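Local coordinates for nitroreductase family protein (Sphingopyxis sp., PDB 7DP1) that uses flavin mononucleotide and NADPH to reduce nitro groups, with dinitroaniline herbicides among its substrates, at residues Pro148-Trp151 with Ala152-Gly155; Trp157-Ser160 with Val161-Leu165; Thr93-Trp96 with Asp97-Phe101; Gly182-Val185 with Arg186-Gly190. The protein carries 1 engineered substitution. All blocks are in the same frame, centred on the assembly; numbering follows the deposited sequence.

Contact 1 of 4, residues Pro148-Trp151 with Ala152-Gly155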
loop_
_atom_site.group_PDB
_atom_site.type_symbol
_atom_site.label_atom_id
_atom_site.label_comp_id
_atom_site.label_asym_id
_atom_site.label_seq_id
_atom_site.Cartn_x
_atom_site.Cartn_y
_atom_site.Cartn_z
ATOM N N PRO A 148 8.834 7.491 3.641
ATOM C CA PRO A 148 8.141 6.242 3.978
ATOM C C PRO A 148 6.590 6.336 3.941
ATOM O O PRO A 148 5.968 5.471 3.329
ATOM C CB PRO A 148 8.651 5.945 5.403
ATOM C CG PRO A 148 10.031 6.528 5.423
ATOM C CD PRO A 148 9.912 7.807 4.600
ATOM N N PRO A 149 5.974 7.376 4.546
ATOM C CA PRO A 149 4.518 7.432 4.367
ATOM C C PRO A 149 4.092 7.560 2.893
ATOM O O PRO A 149 2.997 7.124 2.541
ATOM C CB PRO A 149 4.120 8.698 5.125
ATOM C CG PRO A 149 5.343 9.571 5.048
ATOM C CD PRO A 149 6.485 8.594 5.209
ATOM N N GLN A 150 4.898 8.212 2.053
ATOM C CA GLN A 150 4.518 8.285 0.650
ATOM C C GLN A 150 4.701 6.917 -0.012
ATOM O O GLN A 150 3.981 6.558 -0.939
ATOM C CB GLN A 150 5.301 9.359 -0.090
ATOM C CG GLN A 150 4.792 10.765 0.182
ATOM C CD GLN A 150 5.230 11.287 1.526
ATOM O OE1 GLN A 150 6.384 11.134 1.909
ATOM N NE2 GLN A 150 4.317 11.928 2.241
ATOM N N TRP A 151 5.674 6.157 0.465
ATOM C CA TRP A 151 5.817 4.808 -0.012
ATOM C C TRP A 151 4.594 3.986 0.347
ATOM O O TRP A 151 4.163 3.170 -0.449
ATOM C CB TRP A 151 7.104 4.174 0.533
ATOM C CG TRP A 151 8.284 4.628 -0.293
ATOM C CD1 TRP A 151 8.673 5.921 -0.522
ATOM C CD2 TRP A 151 9.184 3.806 -1.040
ATOM N NE1 TRP A 151 9.769 5.950 -1.345
ATOM C CE2 TRP A 151 10.104 4.662 -1.677
ATOM C CE3 TRP A 151 9.317 2.431 -1.211
ATOM C CZ2 TRP A 151 11.134 4.184 -2.487
ATOM C CZ3 TRP A 151 10.335 1.957 -2.012
ATOM C CH2 TRP A 151 11.234 2.833 -2.642
ATOM N N ALA A 152 3.994 4.225 1.514
ATOM C CA ALA A 152 2.773 3.483 1.845
ATOM C C ALA A 152 1.642 3.879 0.886
ATOM O O ALA A 152 0.869 3.019 0.462
ATOM C CB ALA A 152 2.365 3.702 3.316
ATOM N N ASP A 153 1.573 5.166 0.523
ATOM C CA ASP A 153 0.615 5.657 -0.476
ATOM C C ASP A 153 0.769 4.884 -1.778
ATOM O O ASP A 153 -0.210 4.525 -2.410
ATOM C CB ASP A 153 0.814 7.149 -0.788
ATOM C CG ASP A 153 0.611 8.065 0.410
ATOM O OD1 ASP A 153 -0.092 7.686 1.373
ATOM O OD2 ASP A 153 1.137 9.211 0.350
ATOM N N MET A 154 2.006 4.625 -2.187
ATOM C CA MET A 154 2.211 3.867 -3.419
ATOM C C MET A 154 1.638 2.440 -3.319
ATOM O O MET A 154 1.049 1.922 -4.289
ATOM C CB MET A 154 3.711 3.807 -3.784
ATOM C CG MET A 154 4.299 5.170 -4.210
ATOM S SD MET A 154 5.919 5.031 -5.031
ATOM C CE MET A 154 6.960 4.468 -3.696
ATOM N N GLY A 155 1.840 1.809 -2.166
ATOM C CA GLY A 155 1.291 0.473 -1.920
ATOM C C GLY A 155 -0.219 0.490 -2.053
ATOM O O GLY A 155 -0.834 -0.399 -2.645
HETATM O O HOH W 1 1.236 11.464 1.279
#
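M154 sets its terminal methyl over one face of the W151 indole, with CE 3.6 Å from the centroid of the five-membered ring of W151. The approach is a CH-pi contact only 11° off the ring normal, and the CE to CD2 separation between M154 and W151 is 3.5 Å. The bend at chi3 of M154 (-68°) brings the methyl in between SD and the ring, with SD farther out over the same face as a distant Met-aromatic contact. Strand residues hold this pair from outside: C142 touches both W151 and M154, and F198 of the FMN pocket meets the W151 ring.

On another flank Q150 and D153 run side by side, CG of Q150 lying 4.0 Å from OD2 of D153, with amide and carboxylate turned 73° apart. Both belong to the first turns of the long helix 148-167, part of the alpha/beta nitroreductase fold; P148 and P149 open it, and their carbonyls take the N-H groups of A152 (3.0 Å, P148 O to A152 N) and of D153.

The second shell fixes the polar ends. Q150 OE1 accepts from G147 N and its NE2 donates to I87 O of the second subunit. D153 OD1 takes the N-H of G47, a neighbour in the FMN pocket, and the D153 side chain itself touches the flavin nucleotide.

Contact 2 of 4, residues Trp157-Ser160 with Val161-Leu165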
loop_
_atom_site.group_PDB
_atom_site.type_symbol
_atom_site.label_atom_id
_atom_site.label_comp_id
_atom_site.label_asym_id
_atom_site.label_seq_id
_atom_site.Cartn_x
_atom_site.Cartn_y
_atom_site.Cartn_z
ATOM N N TRP A 157 -1.996 2.459 -3.852
ATOM C CA TRP A 157 -2.280 2.498 -5.303
ATOM C C TRP A 157 -2.027 1.163 -5.978
ATOM O O TRP A 157 -2.868 0.648 -6.716
ATOM C CB TRP A 157 -1.445 3.562 -5.989
ATOM C CG TRP A 157 -1.661 3.635 -7.472
ATOM C CD1 TRP A 157 -2.684 4.267 -8.108
ATOM C CD2 TRP A 157 -0.817 3.088 -8.513
ATOM N NE1 TRP A 157 -2.537 4.161 -9.475
ATOM C CE2 TRP A 157 -1.407 3.438 -9.753
ATOM C CE3 TRP A 157 0.357 2.330 -8.517
ATOM C CZ2 TRP A 157 -0.852 3.061 -11.006
ATOM C CZ3 TRP A 157 0.906 1.948 -9.759
ATOM C CH2 TRP A 157 0.292 2.316 -10.983
ATOM N N LEU A 158 -0.855 0.599 -5.723
ATOM C CA LEU A 158 -0.479 -0.661 -6.343
ATOM C C LEU A 158 -1.478 -1.768 -6.057
ATOM O O LEU A 158 -1.857 -2.517 -6.956
ATOM C CB LEU A 158 0.919 -1.100 -5.864
ATOM C CG LEU A 158 1.450 -2.265 -6.696
ATOM C CD1 LEU A 158 1.655 -1.821 -8.156
ATOM C CD2 LEU A 158 2.732 -2.817 -6.108
ATOM N N GLN A 159 -1.880 -1.916 -4.787
ATOM C CA GLN A 159 -2.896 -2.918 -4.465
ATOM C C GLN A 159 -4.224 -2.611 -5.170
ATOM O O GLN A 159 -4.962 -3.514 -5.547
ATOM C CB GLN A 159 -3.117 -3.010 -2.945
ATOM C CG GLN A 159 -4.269 -3.922 -2.512
ATOM C CD GLN A 159 -3.960 -5.405 -2.697
ATOM O OE1 GLN A 159 -3.118 -5.801 -3.535
ATOM N NE2 GLN A 159 -4.640 -6.238 -1.922
ATOM N N SER A 160 -4.553 -1.337 -5.332
ATOM C CA SER A 160 -5.744 -1.016 -6.132
ATOM C C SER A 160 -5.618 -1.597 -7.537
ATOM O O SER A 160 -6.552 -2.253 -8.051
ATOM C CB SER A 160 -5.959 0.492 -6.193
ATOM O OG SER A 160 -6.179 0.995 -4.882
ATOM N N VAL A 161 -4.459 -1.390 -8.163
ATOM C CA VAL A 161 -4.269 -1.907 -9.525
ATOM C C VAL A 161 -4.378 -3.432 -9.581
ATOM O O VAL A 161 -5.082 -3.997 -10.417
ATOM C CB VAL A 161 -2.912 -1.435 -10.072
ATOM C CG1 VAL A 161 -2.608 -2.071 -11.434
ATOM C CG2 VAL A 161 -2.920 0.098 -10.148
ATOM N N MET A 162 -3.700 -4.100 -8.659
ATOM C CA MET A 162 -3.666 -5.551 -8.661
ATOM C C MET A 162 -5.070 -6.151 -8.483
ATOM O O MET A 162 -5.423 -7.145 -9.109
ATOM C CB MET A 162 -2.725 -6.030 -7.557
ATOM C CG MET A 162 -1.258 -5.715 -7.870
ATOM S SD MET A 162 -0.192 -6.487 -6.654
ATOM C CE MET A 162 -0.311 -5.294 -5.335
ATOM N N LEU A 163 -5.872 -5.543 -7.613
ATOM C CA LEU A 163 -7.245 -6.010 -7.443
ATOM C C LEU A 163 -8.108 -5.755 -8.669
ATOM O O LEU A 163 -8.899 -6.612 -9.043
ATOM C CB LEU A 163 -7.876 -5.348 -6.226
ATOM C CG LEU A 163 -7.239 -5.816 -4.915
ATOM C CD1 LEU A 163 -7.836 -5.077 -3.743
ATOM C CD2 LEU A 163 -7.467 -7.313 -4.794
ATOM N N LEU A 164 -7.944 -4.589 -9.302
ATOM C CA LEU A 164 -8.713 -4.275 -10.512
ATOM C C LEU A 164 -8.393 -5.228 -11.662
ATOM O O LEU A 164 -9.265 -5.562 -12.473
ATOM C CB LEU A 164 -8.436 -2.840 -10.962
ATOM C CG LEU A 164 -9.093 -1.790 -10.067
ATOM C CD1 LEU A 164 -8.468 -0.383 -10.253
ATOM C CD2 LEU A 164 -10.579 -1.763 -10.315
ATOM N N LEU A 165 -7.134 -5.647 -11.740
ATOM C CA LEU A 165 -6.716 -6.586 -12.770
ATOM C C LEU A 165 -7.465 -7.893 -12.620
ATOM O O LEU A 165 -8.069 -8.395 -13.565
ATOM C CB LEU A 165 -5.207 -6.830 -12.685
ATOM C CG LEU A 165 -4.317 -5.682 -13.170
ATOM C CD1 LEU A 165 -2.854 -5.991 -12.875
ATOM C CD2 LEU A 165 -4.531 -5.443 -14.674
#
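L158 O accepts the backbone N-H of M162 at 3.0 Å, N to O. The M162 side chain curls round the same oxygen: its CG stands 3.4 Å from L158 O, and the turn at chi3 (-81°) swings CE back over it. That methyl then reaches L158 CG at 3.8 Å, and it also comes across the Q159 amide, where CE of M162 sits 3.4 Å from OE1 of Q159.

Next to it round the helix, the CG2 branch of V161 rests over the six-membered ring of W157, 3.7 Å from its centroid and 15° off the normal, a CH-pi contact within helix 148-167. W53 stacks on the W157 ring. L163 packs obliquely against the Q159 amide, its CD1 3.9 Å from NE2 of Q159.

Helix 148-167 lies at the dimer interface. Q159 NE2 donates to S160 OG of the second subunit, and S160 OG receives the matching bond from Q159 of that subunit while also bonding to M156 O. The two amide-hydroxyl bonds form a reciprocal pair between the chains.

The chemistry is thus lopsided: Q159 NE2 is spent on the partner chain, while OE1 is buried with no polar partner in the model and has the M162 methyl as its neighbour. Burying that oxygen probably carries some desolvation cost, set against the bond the amide nitrogen of Q159 makes across the interface.

Contact 3 of 4, residues Thr93-Trp96 with Asp97-Phe101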
loop_
_atom_site.group_PDB
_atom_site.type_symbol
_atom_site.label_atom_id
_atom_site.label_comp_id
_atom_site.label_asym_id
_atom_site.label_seq_id
_atom_site.Cartn_x
_atom_site.Cartn_y
_atom_site.Cartn_z
ATOM N N THR A 93 15.100 -10.534 11.200
ATOM C CA THR A 93 14.878 -11.596 12.178
ATOM C C THR A 93 13.549 -12.333 12.030
ATOM O O THR A 93 12.710 -11.970 11.199
ATOM C CB THR A 93 14.945 -11.040 13.618
ATOM O OG1 THR A 93 13.925 -10.045 13.789
ATOM C CG2 THR A 93 16.294 -10.411 13.891
ATOM N N ASP A 94 13.382 -13.384 12.837
ATOM C CA ASP A 94 12.097 -14.069 12.968
ATOM C C ASP A 94 11.164 -13.111 13.709
ATOM O O ASP A 94 11.639 -12.246 14.447
ATOM C CB ASP A 94 12.226 -15.380 13.754
ATOM C CG ASP A 94 12.603 -16.552 12.883
ATOM O OD1 ASP A 94 12.104 -16.645 11.741
ATOM O OD2 ASP A 94 13.392 -17.393 13.349
ATOM N N PRO A 95 9.837 -13.259 13.542
ATOM C CA PRO A 95 9.042 -14.198 12.741
ATOM C C PRO A 95 9.196 -13.994 11.243
ATOM O O PRO A 95 8.952 -14.907 10.458
ATOM C CB PRO A 95 7.606 -13.885 13.168
ATOM C CG PRO A 95 7.643 -12.437 13.487
ATOM C CD PRO A 95 8.976 -12.240 14.171
ATOM N N TRP A 96 9.618 -12.797 10.865
ATOM C CA TRP A 96 9.579 -12.377 9.477
ATOM C C TRP A 96 10.441 -13.238 8.574
ATOM O O TRP A 96 10.034 -13.584 7.467
ATOM C CB TRP A 96 10.021 -10.917 9.371
ATOM C CG TRP A 96 9.110 -10.022 10.111
ATOM C CD1 TRP A 96 7.845 -9.659 9.763
ATOM C CD2 TRP A 96 9.379 -9.397 11.371
ATOM N NE1 TRP A 96 7.311 -8.839 10.725
ATOM C CE2 TRP A 96 8.235 -8.657 11.720
ATOM C CE3 TRP A 96 10.481 -9.381 12.230
ATOM C CZ2 TRP A 96 8.160 -7.907 12.895
ATOM C CZ3 TRP A 96 10.404 -8.641 13.397
ATOM C CH2 TRP A 96 9.251 -7.913 13.719
ATOM N N ASP A 97 11.625 -13.611 9.032
ATOM C CA ASP A 97 12.519 -14.279 8.113
ATOM C C ASP A 97 12.001 -15.681 7.767
ATOM O O ASP A 97 12.161 -16.127 6.634
ATOM C CB ASP A 97 13.927 -14.345 8.706
ATOM C CG ASP A 97 14.975 -14.650 7.662
ATOM O OD1 ASP A 97 15.197 -13.779 6.789
ATOM O OD2 ASP A 97 15.580 -15.744 7.718
ATOM N N SER A 98 11.310 -16.341 8.693
ATOM C CA SER A 98 10.748 -17.656 8.379
ATOM C C SER A 98 9.604 -17.555 7.365
ATOM O O SER A 98 9.404 -18.454 6.553
ATOM C CB SER A 98 10.278 -18.371 9.656
ATOM O OG SER A 98 9.250 -17.661 10.327
ATOM N N ARG A 99 8.911 -16.420 7.356
ATOM C CA ARG A 99 7.775 -16.233 6.458
ATOM C C ARG A 99 8.166 -16.309 4.980
ATOM O O ARG A 99 7.507 -16.999 4.199
ATOM C CB ARG A 99 7.095 -14.892 6.754
ATOM C CG ARG A 99 6.510 -14.814 8.164
ATOM C CD ARG A 99 5.915 -13.435 8.482
ATOM N NE ARG A 99 5.473 -13.354 9.878
ATOM C CZ ARG A 99 4.753 -12.361 10.402
ATOM N NH1 ARG A 99 4.384 -11.321 9.657
ATOM N NH2 ARG A 99 4.425 -12.400 11.688
ATOM N N ARG A 100 9.247 -15.633 4.595
ATOM C CA ARG A 100 9.641 -15.626 3.187
ATOM C C ARG A 100 10.184 -16.953 2.677
ATOM O O ARG A 100 10.007 -17.294 1.508
ATOM C CB ARG A 100 10.660 -14.513 2.907
ATOM C CG ARG A 100 11.846 -14.395 3.837
ATOM C CD ARG A 100 12.786 -13.336 3.254
ATOM N NE ARG A 100 14.041 -13.230 3.986
ATOM C CZ ARG A 100 15.130 -12.622 3.525
ATOM N NH1 ARG A 100 15.126 -12.067 2.323
ATOM N NH2 ARG A 100 16.229 -12.577 4.269
ATOM N N PHE A 101 10.863 -17.701 3.535
ATOM C CA PHE A 101 11.396 -18.977 3.093
ATOM C C PHE A 101 10.290 -20.021 3.020
ATOM O O PHE A 101 10.336 -20.919 2.182
ATOM C CB PHE A 101 12.537 -19.402 4.001
ATOM C CG PHE A 101 13.723 -18.497 3.902
ATOM C CD1 PHE A 101 14.460 -18.438 2.736
ATOM C CD2 PHE A 101 14.073 -17.671 4.954
ATOM C CE1 PHE A 101 15.536 -17.589 2.629
ATOM C CE2 PHE A 101 15.152 -16.818 4.853
ATOM C CZ PHE A 101 15.888 -16.784 3.695
#
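The backbone from T93 turns through a cis peptide at P95 into helix 96-109, and D97 N closes the turn on T93 O at 2.9 Å. P95 O is the shared acceptor of the next step: S98 OG donates to it at 2.8 Å, while the N-H groups of S98 and R99 reach it only weakly. A chi1 of 62° folds the S98 hydroxyl back over the helix start to make that bond. D94 OD1 adds a weak bond from S98 N.

This is the first turn of helix 96-109, at the protein surface. R99 extends from it past P95 and W96: CD1 of W96 lies over one face of the R99 guanidinium, 3.8 Å from NH1 of R99, with the planes 55° apart. P95 CG approaches NH2 of R99 at 3.7 Å. R99 NH1 donates to L50 O of the second subunit, whereas its NE is buried with no partner in the model.

Further round, R100 grips D97 side-on, both NE and NH2 bonding to the single oxygen OD1. The NH2 to OD1 distance between R100 and D97 is 3.0 Å, and both bonds keep within the guanidinium plane.

Contact 4 of 4, residues Gly182-Val185 with Arg186-Gly190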
loop_
_atom_site.group_PDB
_atom_site.type_symbol
_atom_site.label_atom_id
_atom_site.label_comp_id
_atom_site.label_asym_id
_atom_site.label_seq_id
_atom_site.Cartn_x
_atom_site.Cartn_y
_atom_site.Cartn_z
ATOM N N GLY A 182 18.188 -0.684 -10.370
ATOM C CA GLY A 182 17.399 0.522 -10.551
ATOM C C GLY A 182 17.956 1.482 -11.593
ATOM O O GLY A 182 17.229 1.922 -12.489
ATOM N N ALA A 183 19.247 1.786 -11.483
ATOM C CA ALA A 183 19.892 2.762 -12.361
ATOM C C ALA A 183 19.791 2.363 -13.823
ATOM O O ALA A 183 19.521 3.201 -14.677
ATOM C CB ALA A 183 21.357 2.949 -11.974
ATOM N N THR A 184 20.017 1.083 -14.106
ATOM C CA THR A 184 19.886 0.567 -15.466
ATOM C C THR A 184 18.446 0.691 -15.959
ATOM O O THR A 184 18.197 1.182 -17.050
ATOM C CB THR A 184 20.301 -0.906 -15.568
ATOM O OG1 THR A 184 21.703 -1.025 -15.327
ATOM C CG2 THR A 184 19.979 -1.450 -16.957
ATOM N N VAL A 185 17.504 0.225 -15.150
ATOM C CA VAL A 185 16.092 0.310 -15.514
ATOM C C VAL A 185 15.699 1.764 -15.782
ATOM O O VAL A 185 15.131 2.071 -16.835
ATOM C CB VAL A 185 15.198 -0.290 -14.421
ATOM C CG1 VAL A 185 13.688 -0.154 -14.784
ATOM C CG2 VAL A 185 15.584 -1.743 -14.159
ATOM N N ARG A 186 16.035 2.653 -14.849
ATOM C CA ARG A 186 15.742 4.073 -15.003
ATOM C C ARG A 186 16.364 4.591 -16.288
ATOM O O ARG A 186 15.755 5.399 -16.983
ATOM C CB ARG A 186 16.239 4.899 -13.806
ATOM C CG ARG A 186 15.355 4.769 -12.566
ATOM C CD ARG A 186 15.655 5.842 -11.520
ATOM N NE ARG A 186 16.637 5.369 -10.555
ATOM C CZ ARG A 186 17.906 5.729 -10.534
ATOM N NH1 ARG A 186 18.374 6.598 -11.428
ATOM N NH2 ARG A 186 18.710 5.219 -9.615
ATOM N N ALA A 187 17.587 4.157 -16.586
ATOM C CA ALA A 187 18.221 4.569 -17.828
ATOM C C ALA A 187 17.416 4.124 -19.055
ATOM O O ALA A 187 17.115 4.937 -19.932
ATOM C CB ALA A 187 19.649 4.029 -17.906
ATOM N N GLU A 188 17.032 2.850 -19.104
ATOM C CA GLU A 188 16.360 2.314 -20.290
ATOM C C GLU A 188 14.966 2.894 -20.496
ATOM O O GLU A 188 14.446 2.917 -21.616
ATOM C CB GLU A 188 16.291 0.793 -20.219
ATOM C CG GLU A 188 17.645 0.149 -20.416
ATOM C CD GLU A 188 18.290 0.549 -21.740
ATOM O OE1 GLU A 188 17.552 0.695 -22.738
ATOM O OE2 GLU A 188 19.531 0.717 -21.781
ATOM N N LEU A 189 14.380 3.368 -19.409
ATOM C CA LEU A 189 13.068 3.984 -19.429
ATOM C C LEU A 189 13.231 5.490 -19.660
ATOM O O LEU A 189 12.257 6.214 -19.889
ATOM C CB LEU A 189 12.341 3.736 -18.107
ATOM C CG LEU A 189 11.981 2.295 -17.705
ATOM C CD1 LEU A 189 11.198 2.283 -16.412
ATOM C CD2 LEU A 189 11.245 1.524 -18.781
ATOM N N GLY A 190 14.472 5.957 -19.571
ATOM C CA GLY A 190 14.765 7.370 -19.714
ATOM C C GLY A 190 14.299 8.214 -18.537
ATOM O O GLY A 190 13.993 9.389 -18.708
#
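V185 and L189 lie alongside each other on helix 182-189, CG1 of V185 3.8 Å from CD1 of L189, and both side chains reach F139 in strand 136-143. Just beyond them the helix ends in a Schellman motif at G190, whose phi of 71° lets the chain turn back so that G190 N meets A187 O at 2.9 Å.

The buried side is apolar at V185 and L189; the first turn is also tight, with R186 N bonded to G182 O at 2.7 Å in an almost straight line (174°). R186 then doubles its chain back, bent at chi3 (-93°), so that its guanidinium is faced by the G182 and A183 backbone, with NH2 of R186 3.9 Å from CA of A183. NH2 is held by a salt bridge to E84, which would offset the like-charged R144 close by.

The contact is looser at A187, T184 and E188, though T184 and E188 also touch A69 of helix 60-74. A187 is exposed, and CG2 of T184 only brushes CG of E188 at 4.5 Å; T184 OG1 is tied to OE1 of Q82 instead. At the C-terminal end, L189 O accepts a hydrogen bond from NE2 of Q229, on the second subunit.

From the N terminus the first is contact 3, where the loop after helix 60-74 turns into helix 96-109. Contact 1 follows at the start of helix 148-167, and contact 2 continues along it, their centres about 14 Å apart. Contact 4 comes last, on helix 182-189 beyond strand 171-175. Each lies within one unbroken stretch, so none closes a long loop, nests or crosses. Contacts 3 and 4 sit farthest apart, centres about 31 Å. Helix 148-167 carries contact 1 at the flavin site and contact 2 at the dimer interface; contacts 1, 2 and 3 touch the second subunit more widely, contact 4 through L189 alone. Contact 4 backs onto helix 60-74 and strands 54-59 and 136-143.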